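Local coordinates for protein putative hydrolase (Bacteroides ovatus, PDB 4HBS) that is of unproven function but folds as a five-bladed beta-propeller and is probably a hydrolase, perhaps one acting on glycosidic bonds, at residues 169-175 with 190-196; 161-165 with 225-230. All coordinates share one frame; numbering follows the deposited sequence.

Contact 1 of 2, residues 169-175 with 190-196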
ATOM      1  N   GLN A 169      18.730  -2.623  -8.464  1.00 59.16           N
ATOM      2  CA  GLN A 169      17.574  -2.474  -9.344  1.00 56.55           C
ATOM      3  C   GLN A 169      16.369  -2.818  -8.548  1.00 58.22           C
ATOM      4  O   GLN A 169      16.441  -3.760  -7.751  1.00 59.09           O
ATOM      5  CB  GLN A 169      17.664  -3.402 -10.569  1.00 58.21           C
ATOM      6  CG  GLN A 169      18.685  -2.989 -11.601  1.00 64.09           C
ATOM      7  CD  GLN A 169      18.606  -3.840 -12.835  1.00 75.16           C
ATOM      8  OE1 GLN A 169      18.203  -5.014 -12.802  1.00 68.40           O
ATOM      9  NE2 GLN A 169      19.040  -3.283 -13.951  1.00 67.66           N
HETATM   10  N   MSE A 170      15.260  -2.095  -8.734  1.00 50.77           N
HETATM   11  CA  MSE A 170      14.048  -2.400  -7.994  1.00 47.90           C
HETATM   12  C   MSE A 170      13.129  -3.266  -8.847  1.00 53.33           C
HETATM   13  O   MSE A 170      12.710  -2.850  -9.933  1.00 53.19           O
HETATM   14  CB  MSE A 170      13.334  -1.132  -7.549  1.00 47.68           C
HETATM   15  CG  MSE A 170      12.193  -1.400  -6.575  1.00 51.42           C
HETATM   16 SE   MSE A 170      11.088   0.135  -6.377  0.75 55.64          SE
HETATM   17  CE  MSE A 170      10.222   0.040  -8.070  1.00 51.38           C
ATOM     18  N   GLN A 171      12.817  -4.468  -8.337  1.00 49.83           N
ATOM     19  CA  GLN A 171      11.906  -5.423  -8.962  1.00 48.72           C
ATOM     20  C   GLN A 171      10.571  -5.248  -8.298  1.00 49.65           C
ATOM     21  O   GLN A 171      10.501  -5.337  -7.068  1.00 49.22           O
ATOM     22  CB  GLN A 171      12.394  -6.863  -8.776  1.00 51.27           C
ATOM     23  CG  GLN A 171      13.862  -7.082  -9.043  1.00 60.07           C
ATOM     24  CD  GLN A 171      14.173  -8.527  -8.817  1.00 78.18           C
ATOM     25  OE1 GLN A 171      14.179  -8.997  -7.674  1.00 74.31           O
ATOM     26  NE2 GLN A 171      14.358  -9.289  -9.886  1.00 69.72           N
HETATM   27  N   MSE A 172       9.519  -4.976  -9.080  1.00 43.93           N
HETATM   28  CA  MSE A 172       8.180  -4.732  -8.559  1.00 41.18           C
HETATM   29  C   MSE A 172       7.133  -5.601  -9.231  1.00 46.87           C
HETATM   30  O   MSE A 172       7.222  -5.842 -10.438  1.00 48.47           O
HETATM   31  CB  MSE A 172       7.832  -3.267  -8.803  1.00 41.72           C
HETATM   32  CG  MSE A 172       6.363  -2.940  -8.534  1.00 46.14           C
HETATM   33 SE   MSE A 172       6.060  -1.100  -8.369  0.75 51.06          SE
HETATM   34  CE  MSE A 172       4.638  -1.213  -7.163  1.00 47.08           C
ATOM     35  N   LEU A 173       6.094  -5.999  -8.468  1.00 42.46           N
ATOM     36  CA  LEU A 173       4.959  -6.733  -9.013  1.00 42.60           C
ATOM     37  C   LEU A 173       3.785  -5.775  -9.263  1.00 48.28           C
ATOM     38  O   LEU A 173       3.448  -4.961  -8.403  1.00 47.98           O
ATOM     39  CB  LEU A 173       4.478  -7.856  -8.085  1.00 42.48           C
ATOM     40  CG  LEU A 173       5.443  -8.927  -7.684  1.00 48.24           C
ATOM     41  CD1 LEU A 173       4.798  -9.858  -6.729  1.00 48.42           C
ATOM     42  CD2 LEU A 173       5.959  -9.716  -8.872  1.00 51.53           C
ATOM     43  N   TRP A 174       3.156  -5.905 -10.421  1.00 45.39           N
ATOM     44  CA  TRP A 174       1.981  -5.154 -10.806  1.00 44.75           C
ATOM     45  C   TRP A 174       0.858  -6.194 -11.012  1.00 49.53           C
ATOM     46  O   TRP A 174       1.027  -7.114 -11.812  1.00 50.20           O
ATOM     47  CB  TRP A 174       2.268  -4.357 -12.095  1.00 43.88           C
ATOM     48  CG  TRP A 174       3.114  -3.136 -11.914  1.00 44.83           C
ATOM     49  CD1 TRP A 174       4.404  -2.972 -12.311  1.00 48.76           C
ATOM     50  CD2 TRP A 174       2.704  -1.885 -11.343  1.00 43.92           C
ATOM     51  NE1 TRP A 174       4.834  -1.696 -12.016  1.00 48.34           N
ATOM     52  CE2 TRP A 174       3.815  -1.015 -11.396  1.00 48.91           C
ATOM     53  CE3 TRP A 174       1.509  -1.417 -10.776  1.00 44.29           C
ATOM     54  CZ2 TRP A 174       3.767   0.301 -10.888  1.00 48.00           C
ATOM     55  CZ3 TRP A 174       1.453  -0.110 -10.300  1.00 45.46           C
ATOM     56  CH2 TRP A 174       2.585   0.718 -10.317  1.00 46.56           C
ATOM     57  N   GLY A 175      -0.234  -6.070 -10.265  1.00 45.27           N
ATOM     58  CA  GLY A 175      -1.356  -6.998 -10.334  1.00 45.05           C
ATOM     59  C   GLY A 175      -2.325  -6.657 -11.441  1.00 48.86           C
ATOM     60  O   GLY A 175      -2.844  -5.542 -11.463  1.00 48.21           O
ATOM     61  N   GLY A 190      -3.769 -11.973 -12.964  1.00 49.35           N
ATOM     62  CA  GLY A 190      -2.376 -12.176 -13.332  1.00 49.96           C
ATOM     63  C   GLY A 190      -1.458 -11.174 -12.691  1.00 53.87           C
ATOM     64  O   GLY A 190      -1.922 -10.281 -11.981  1.00 52.56           O
ATOM     65  N   THR A 191      -0.141 -11.324 -12.933  1.00 51.19           N
ATOM     66  CA  THR A 191       0.889 -10.431 -12.392  1.00 50.12           C
ATOM     67  C   THR A 191       1.930 -10.130 -13.451  1.00 54.75           C
ATOM     68  O   THR A 191       2.177 -10.952 -14.338  1.00 55.12           O
ATOM     69  CB  THR A 191       1.568 -11.051 -11.151  1.00 54.51           C
ATOM     70  OG1 THR A 191       0.574 -11.344 -10.167  1.00 57.91           O
ATOM     71  CG2 THR A 191       2.640 -10.146 -10.549  1.00 47.87           C
ATOM     72  N   CYS A 192       2.554  -8.950 -13.337  1.00 50.73           N
ATOM     73  CA  CYS A 192       3.636  -8.522 -14.201  1.00 50.88           C
ATOM     74  C   CYS A 192       4.828  -8.248 -13.348  1.00 52.95           C
ATOM     75  O   CYS A 192       4.657  -7.621 -12.314  1.00 51.84           O
ATOM     76  CB  CYS A 192       3.226  -7.284 -14.980  1.00 50.78           C
ATOM     77  SG  CYS A 192       4.615  -6.358 -15.688  1.00 55.63           S
ATOM     78  N   LEU A 193       6.033  -8.683 -13.761  1.00 49.43           N
ATOM     79  CA  LEU A 193       7.257  -8.383 -13.022  1.00 49.59           C
ATOM     80  C   LEU A 193       7.969  -7.267 -13.756  1.00 54.95           C
ATOM     81  O   LEU A 193       8.493  -7.494 -14.849  1.00 55.79           O
ATOM     82  CB  LEU A 193       8.163  -9.618 -12.873  1.00 50.97           C
ATOM     83  CG  LEU A 193       9.524  -9.399 -12.154  1.00 55.30           C
ATOM     84  CD1 LEU A 193       9.333  -8.785 -10.796  1.00 54.14           C
ATOM     85  CD2 LEU A 193      10.285 -10.707 -12.005  1.00 56.83           C
ATOM     86  N   ALA A 194       7.962  -6.055 -13.166  1.00 51.02           N
ATOM     87  CA  ALA A 194       8.597  -4.858 -13.726  1.00 51.08           C
ATOM     88  C   ALA A 194       9.938  -4.615 -13.045  1.00 56.89           C
ATOM     89  O   ALA A 194      10.004  -4.706 -11.820  1.00 56.84           O
ATOM     90  CB  ALA A 194       7.690  -3.654 -13.518  1.00 50.34           C
ATOM     91  N   THR A 195      11.004  -4.319 -13.813  1.00 54.56           N
ATOM     92  CA  THR A 195      12.340  -4.036 -13.243  1.00 55.07           C
ATOM     93  C   THR A 195      12.668  -2.574 -13.534  1.00 58.55           C
ATOM     94  O   THR A 195      12.596  -2.161 -14.692  1.00 59.32           O
ATOM     95  CB  THR A 195      13.396  -5.001 -13.802  1.00 59.30           C
ATOM     96  OG1 THR A 195      13.027  -6.337 -13.455  1.00 56.95           O
ATOM     97  CG2 THR A 195      14.791  -4.718 -13.257  1.00 57.01           C
ATOM     98  N   TYR A 196      13.009  -1.792 -12.489  1.00 53.00           N
ATOM     99  CA  TYR A 196      13.307  -0.369 -12.612  1.00 52.44           C
ATOM    100  C   TYR A 196      14.800  -0.063 -12.344  1.00 59.24           C
ATOM    101  O   TYR A 196      15.402  -0.656 -11.444  1.00 59.90           O
ATOM    102  CB  TYR A 196      12.434   0.416 -11.620  1.00 51.82           C
ATOM    103  CG  TYR A 196      10.958   0.376 -11.945  1.00 52.02           C
ATOM    104  CD1 TYR A 196      10.392   1.296 -12.821  1.00 52.08           C
ATOM    105  CD2 TYR A 196      10.131  -0.598 -11.400  1.00 53.19           C
ATOM    106  CE1 TYR A 196       9.040   1.246 -13.150  1.00 51.58           C
ATOM    107  CE2 TYR A 196       8.773  -0.644 -11.702  1.00 52.91           C
ATOM    108  CZ  TYR A 196       8.230   0.271 -12.587  1.00 59.53           C
ATOM    109  OH  TYR A 196       6.887   0.185 -12.888  1.00 61.12           O
TER

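Contact 2 of 2, residues 161-165 with 225-230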
ATOM      1  N   GLY A 161       1.831  -3.851  -6.441  1.00 47.31           N
ATOM      2  CA  GLY A 161       2.167  -4.969  -5.584  1.00 47.24           C
ATOM      3  C   GLY A 161       3.347  -4.454  -4.803  1.00 50.47           C
ATOM      4  O   GLY A 161       3.714  -3.281  -4.963  1.00 50.37           O
ATOM      5  N   ASP A 162       3.950  -5.270  -3.963  1.00 46.83           N
ATOM      6  CA  ASP A 162       5.114  -4.783  -3.211  1.00 47.46           C
ATOM      7  C   ASP A 162       6.380  -4.891  -4.106  1.00 52.17           C
ATOM      8  O   ASP A 162       6.335  -5.528  -5.162  1.00 52.45           O
ATOM      9  CB  ASP A 162       5.268  -5.566  -1.894  1.00 49.79           C
ATOM     10  CG  ASP A 162       5.927  -4.819  -0.757  1.00 54.68           C
ATOM     11  OD1 ASP A 162       6.590  -3.799  -1.021  1.00 55.94           O
ATOM     12  OD2 ASP A 162       5.854  -5.298   0.376  1.00 60.28           O
ATOM     13  N   ALA A 163       7.477  -4.238  -3.708  1.00 48.63           N
ATOM     14  CA  ALA A 163       8.712  -4.250  -4.489  1.00 49.67           C
ATOM     15  C   ALA A 163       9.919  -4.431  -3.597  1.00 55.56           C
ATOM     16  O   ALA A 163       9.873  -4.081  -2.405  1.00 55.58           O
ATOM     17  CB  ALA A 163       8.838  -2.958  -5.273  1.00 49.98           C
ATOM     18  N   THR A 164      11.001  -4.994  -4.178  1.00 52.32           N
ATOM     19  CA  THR A 164      12.266  -5.256  -3.485  1.00 53.56           C
ATOM     20  C   THR A 164      13.421  -4.777  -4.333  1.00 59.91           C
ATOM     21  O   THR A 164      13.252  -4.553  -5.535  1.00 59.62           O
ATOM     22  CB  THR A 164      12.439  -6.767  -3.162  1.00 61.86           C
ATOM     23  OG1 THR A 164      13.618  -6.955  -2.375  1.00 71.13           O
ATOM     24  CG2 THR A 164      12.502  -7.659  -4.423  1.00 56.96           C
ATOM     25  N   ILE A 165      14.608  -4.656  -3.707  1.00 57.35           N
ATOM     26  CA  ILE A 165      15.841  -4.285  -4.389  1.00 58.00           C
ATOM     27  C   ILE A 165      16.670  -5.552  -4.588  1.00 62.73           C
ATOM     28  O   ILE A 165      16.850  -6.341  -3.651  1.00 62.19           O
ATOM     29  CB  ILE A 165      16.645  -3.196  -3.619  1.00 61.39           C
ATOM     30  CG1 ILE A 165      15.736  -2.024  -3.117  1.00 60.26           C
ATOM     31  CG2 ILE A 165      17.789  -2.672  -4.481  1.00 62.16           C
ATOM     32  CD1 ILE A 165      15.122  -1.181  -4.187  1.00 66.99           C
ATOM     33  N   GLY A 225       2.350 -11.736  -3.145  1.00 54.54           N
ATOM     34  CA  GLY A 225       3.303 -10.647  -3.309  1.00 54.64           C
ATOM     35  C   GLY A 225       2.724  -9.248  -3.197  1.00 58.19           C
ATOM     36  O   GLY A 225       3.481  -8.275  -3.314  1.00 57.70           O
ATOM     37  N   ASP A 226       1.382  -9.111  -2.949  1.00 54.14           N
ATOM     38  CA  ASP A 226       0.759  -7.786  -2.749  1.00 52.35           C
ATOM     39  C   ASP A 226       1.489  -7.066  -1.599  1.00 55.15           C
ATOM     40  O   ASP A 226       1.648  -5.844  -1.634  1.00 55.44           O
ATOM     41  CB  ASP A 226      -0.739  -7.911  -2.463  1.00 53.70           C
ATOM     42  CG  ASP A 226      -1.605  -8.263  -3.660  1.00 66.49           C
ATOM     43  OD1 ASP A 226      -1.196  -7.961  -4.804  1.00 65.57           O
ATOM     44  OD2 ASP A 226      -2.701  -8.831  -3.452  1.00 77.07           O
ATOM     45  N   THR A 227       1.922  -7.852  -0.584  1.00 49.28           N
ATOM     46  CA  THR A 227       2.810  -7.450   0.499  1.00 47.71           C
ATOM     47  C   THR A 227       3.952  -8.471   0.468  1.00 50.23           C
ATOM     48  O   THR A 227       3.792  -9.568  -0.089  1.00 49.47           O
ATOM     49  CB  THR A 227       2.109  -7.352   1.852  1.00 51.66           C
ATOM     50  OG1 THR A 227       1.830  -8.664   2.337  1.00 55.12           O
ATOM     51  CG2 THR A 227       0.857  -6.506   1.792  1.00 44.96           C
HETATM   52  N   MSE A 228       5.097  -8.105   1.039  1.00 45.47           N
HETATM   53  CA  MSE A 228       6.288  -8.939   1.045  1.00 44.70           C
HETATM   54  C   MSE A 228       7.068  -8.835   2.324  1.00 50.25           C
HETATM   55  O   MSE A 228       6.861  -7.916   3.115  1.00 50.12           O
HETATM   56  CB  MSE A 228       7.198  -8.488  -0.086  1.00 46.16           C
HETATM   57  CG  MSE A 228       7.052  -9.285  -1.324  1.00 52.04           C
HETATM   58 SE   MSE A 228       7.832  -8.447  -2.889  0.75 57.84          SE
HETATM   59  CE  MSE A 228       9.093  -7.484  -2.180  1.00 54.64           C
ATOM     60  N   TRP A 229       8.014  -9.759   2.499  1.00 48.56           N
ATOM     61  CA  TRP A 229       8.956  -9.733   3.608  1.00 49.56           C
ATOM     62  C   TRP A 229      10.274 -10.391   3.173  1.00 57.77           C
ATOM     63  O   TRP A 229      10.309 -11.602   2.971  1.00 59.30           O
ATOM     64  CB  TRP A 229       8.394 -10.404   4.870  1.00 48.16           C
ATOM     65  CG  TRP A 229       9.449 -10.577   5.913  1.00 50.29           C
ATOM     66  CD1 TRP A 229      10.076 -11.739   6.251  1.00 54.76           C
ATOM     67  CD2 TRP A 229      10.208  -9.525   6.521  1.00 50.06           C
ATOM     68  NE1 TRP A 229      11.131 -11.479   7.091  1.00 54.95           N
ATOM     69  CE2 TRP A 229      11.212 -10.130   7.301  1.00 55.19           C
ATOM     70  CE3 TRP A 229      10.106  -8.125   6.521  1.00 50.09           C
ATOM     71  CZ2 TRP A 229      12.083  -9.392   8.098  1.00 55.03           C
ATOM     72  CZ3 TRP A 229      10.972  -7.395   7.314  1.00 51.88           C
ATOM     73  CH2 TRP A 229      11.972  -8.025   8.059  1.00 54.12           C
ATOM     74  N   GLU A 230      11.347  -9.599   3.024  1.00 55.79           N
ATOM     75  CA  GLU A 230      12.664 -10.121   2.665  1.00 57.84           C
ATOM     76  C   GLU A 230      13.312 -10.601   3.970  1.00 63.37           C
ATOM     77  O   GLU A 230      13.669  -9.774   4.808  1.00 62.89           O
ATOM     78  CB  GLU A 230      13.491  -9.039   1.937  1.00 59.45           C
ATOM     79  CG  GLU A 230      14.794  -9.546   1.331  1.00 76.31           C
ATOM     80  CD  GLU A 230      15.276  -8.795   0.102  1.00107.85           C
ATOM     81  OE1 GLU A 230      15.041  -7.566   0.021  1.00114.49           O
ATOM     82  OE2 GLU A 230      15.877  -9.438  -0.790  1.00100.41           O
TER

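Contact 1 of 2, residues 169-175 with 190-196
The methyl of Ala194 sits at the indole edge of Trp174, its CB 3.6 Å from Trp174 CD1 and close to the ring plane. On this same face of the antiparallel pair the selenomethionine Met170 lies along Tyr196 in the same direction and bends at its end to bring CE near Tyr196 CD2. Met172, also selenomethionine, touches the edge of the phenol through CB, while its SE lies over one face of the Trp174 indole, displaced to the edge of the ring, and makes an oblique Met-aromatic contact with Tyr196. On the other face Leu173 CD2 meets Leu193 CD1 at 4.0 Å and Thr191 CG2 at 3.7 Å. With CG anti to its carbonyl carbon (chi1 -67°), Tyr196 brings its hydroxyl to the indole nitrogen of Trp174. The two side chains cross at about a right angle. Trp174 NE1 donates to Tyr196 OH at 2.9 Å in a moderately bent bond (149° at the hydrogen), the oxygen 16° out of the indole plane. The phenol oxygen is also hydrogen-bonded to His134 NE2; a phenylalanine here would probably leave both the indole N-H and that histidine without this partner. Backbone hydrogen bonds pair Met170 with Tyr196, Met172 with Ala194 and Trp174 with Cys192. At the polar edge Gln171 reaches Leu256 N and Asp255, and Thr191 OG1 binds Arg188. This beta hairpin forms the two middle strands of a four-stranded propeller blade.

Contact 2 of 2, residues 161-165 with 225-230
Gly225 O takes the backbone N-H of Asp162 at 3.1 Å, the one firm hydrogen bond between the two segments. Asp226 turns its side chain away, and its carboxylate forms a salt bridge with Arg188; its backbone stays close to Gly161, CA to CA 4.2 Å. Thr227 also points away and gives its hydroxyl to Pro298 O. Met228, a selenomethionine, directs its side chain at strand 161-165. Its N makes a weak bond to Asp162 OD2 (3.0 Å, only 122° at the hydrogen). Asp162 CG lies anti to the backbone N (chi1 -152°), which carries the carboxylate over to this segment; OD1 accepts from Ala163 N, on the anti side and tilted from the carboxylate plane, which would limit turning of the carboxylate. The Met228 side chain crosses Asp162 obliquely, SE 4.0 Å from Asp162 CB, and its bent end places CE 3.6 Å from Thr164 CB and against the Ala163 carbonyl. Glu230 comes in last, OE1 2.9 Å from Thr164 OG1. The two edge strands, at 23° between their N-to-C directions, are the first strands of adjacent blades. Ile236 and Leu238 of strand 236-242 pack on Met228, while Trp299 of strand 298-303 touches both Asp162 and Thr227.

Contact 1 lies inside one blade, and contact 2 joins that blade to the next; their centres are 10 Å apart. Strands 156-165 and 169-178 are sheet neighbours and meet directly, Gln171 N lying 2.8 Å from Thr164 O in a probable hydrogen bond, with Met172 CE packed on Gly161 O. Arg188 bonds to Thr191 OG1 and Gly190 O of contact 1 and forms a salt bridge with Asp226 of contact 2. The centre of contact 2 lies about 10 Å from the centre of the chain, that of contact 1 about 15 Å, as expected if first strands line the propeller axis; five-bladed glycosidases have their active site there, but none is identified in this protein.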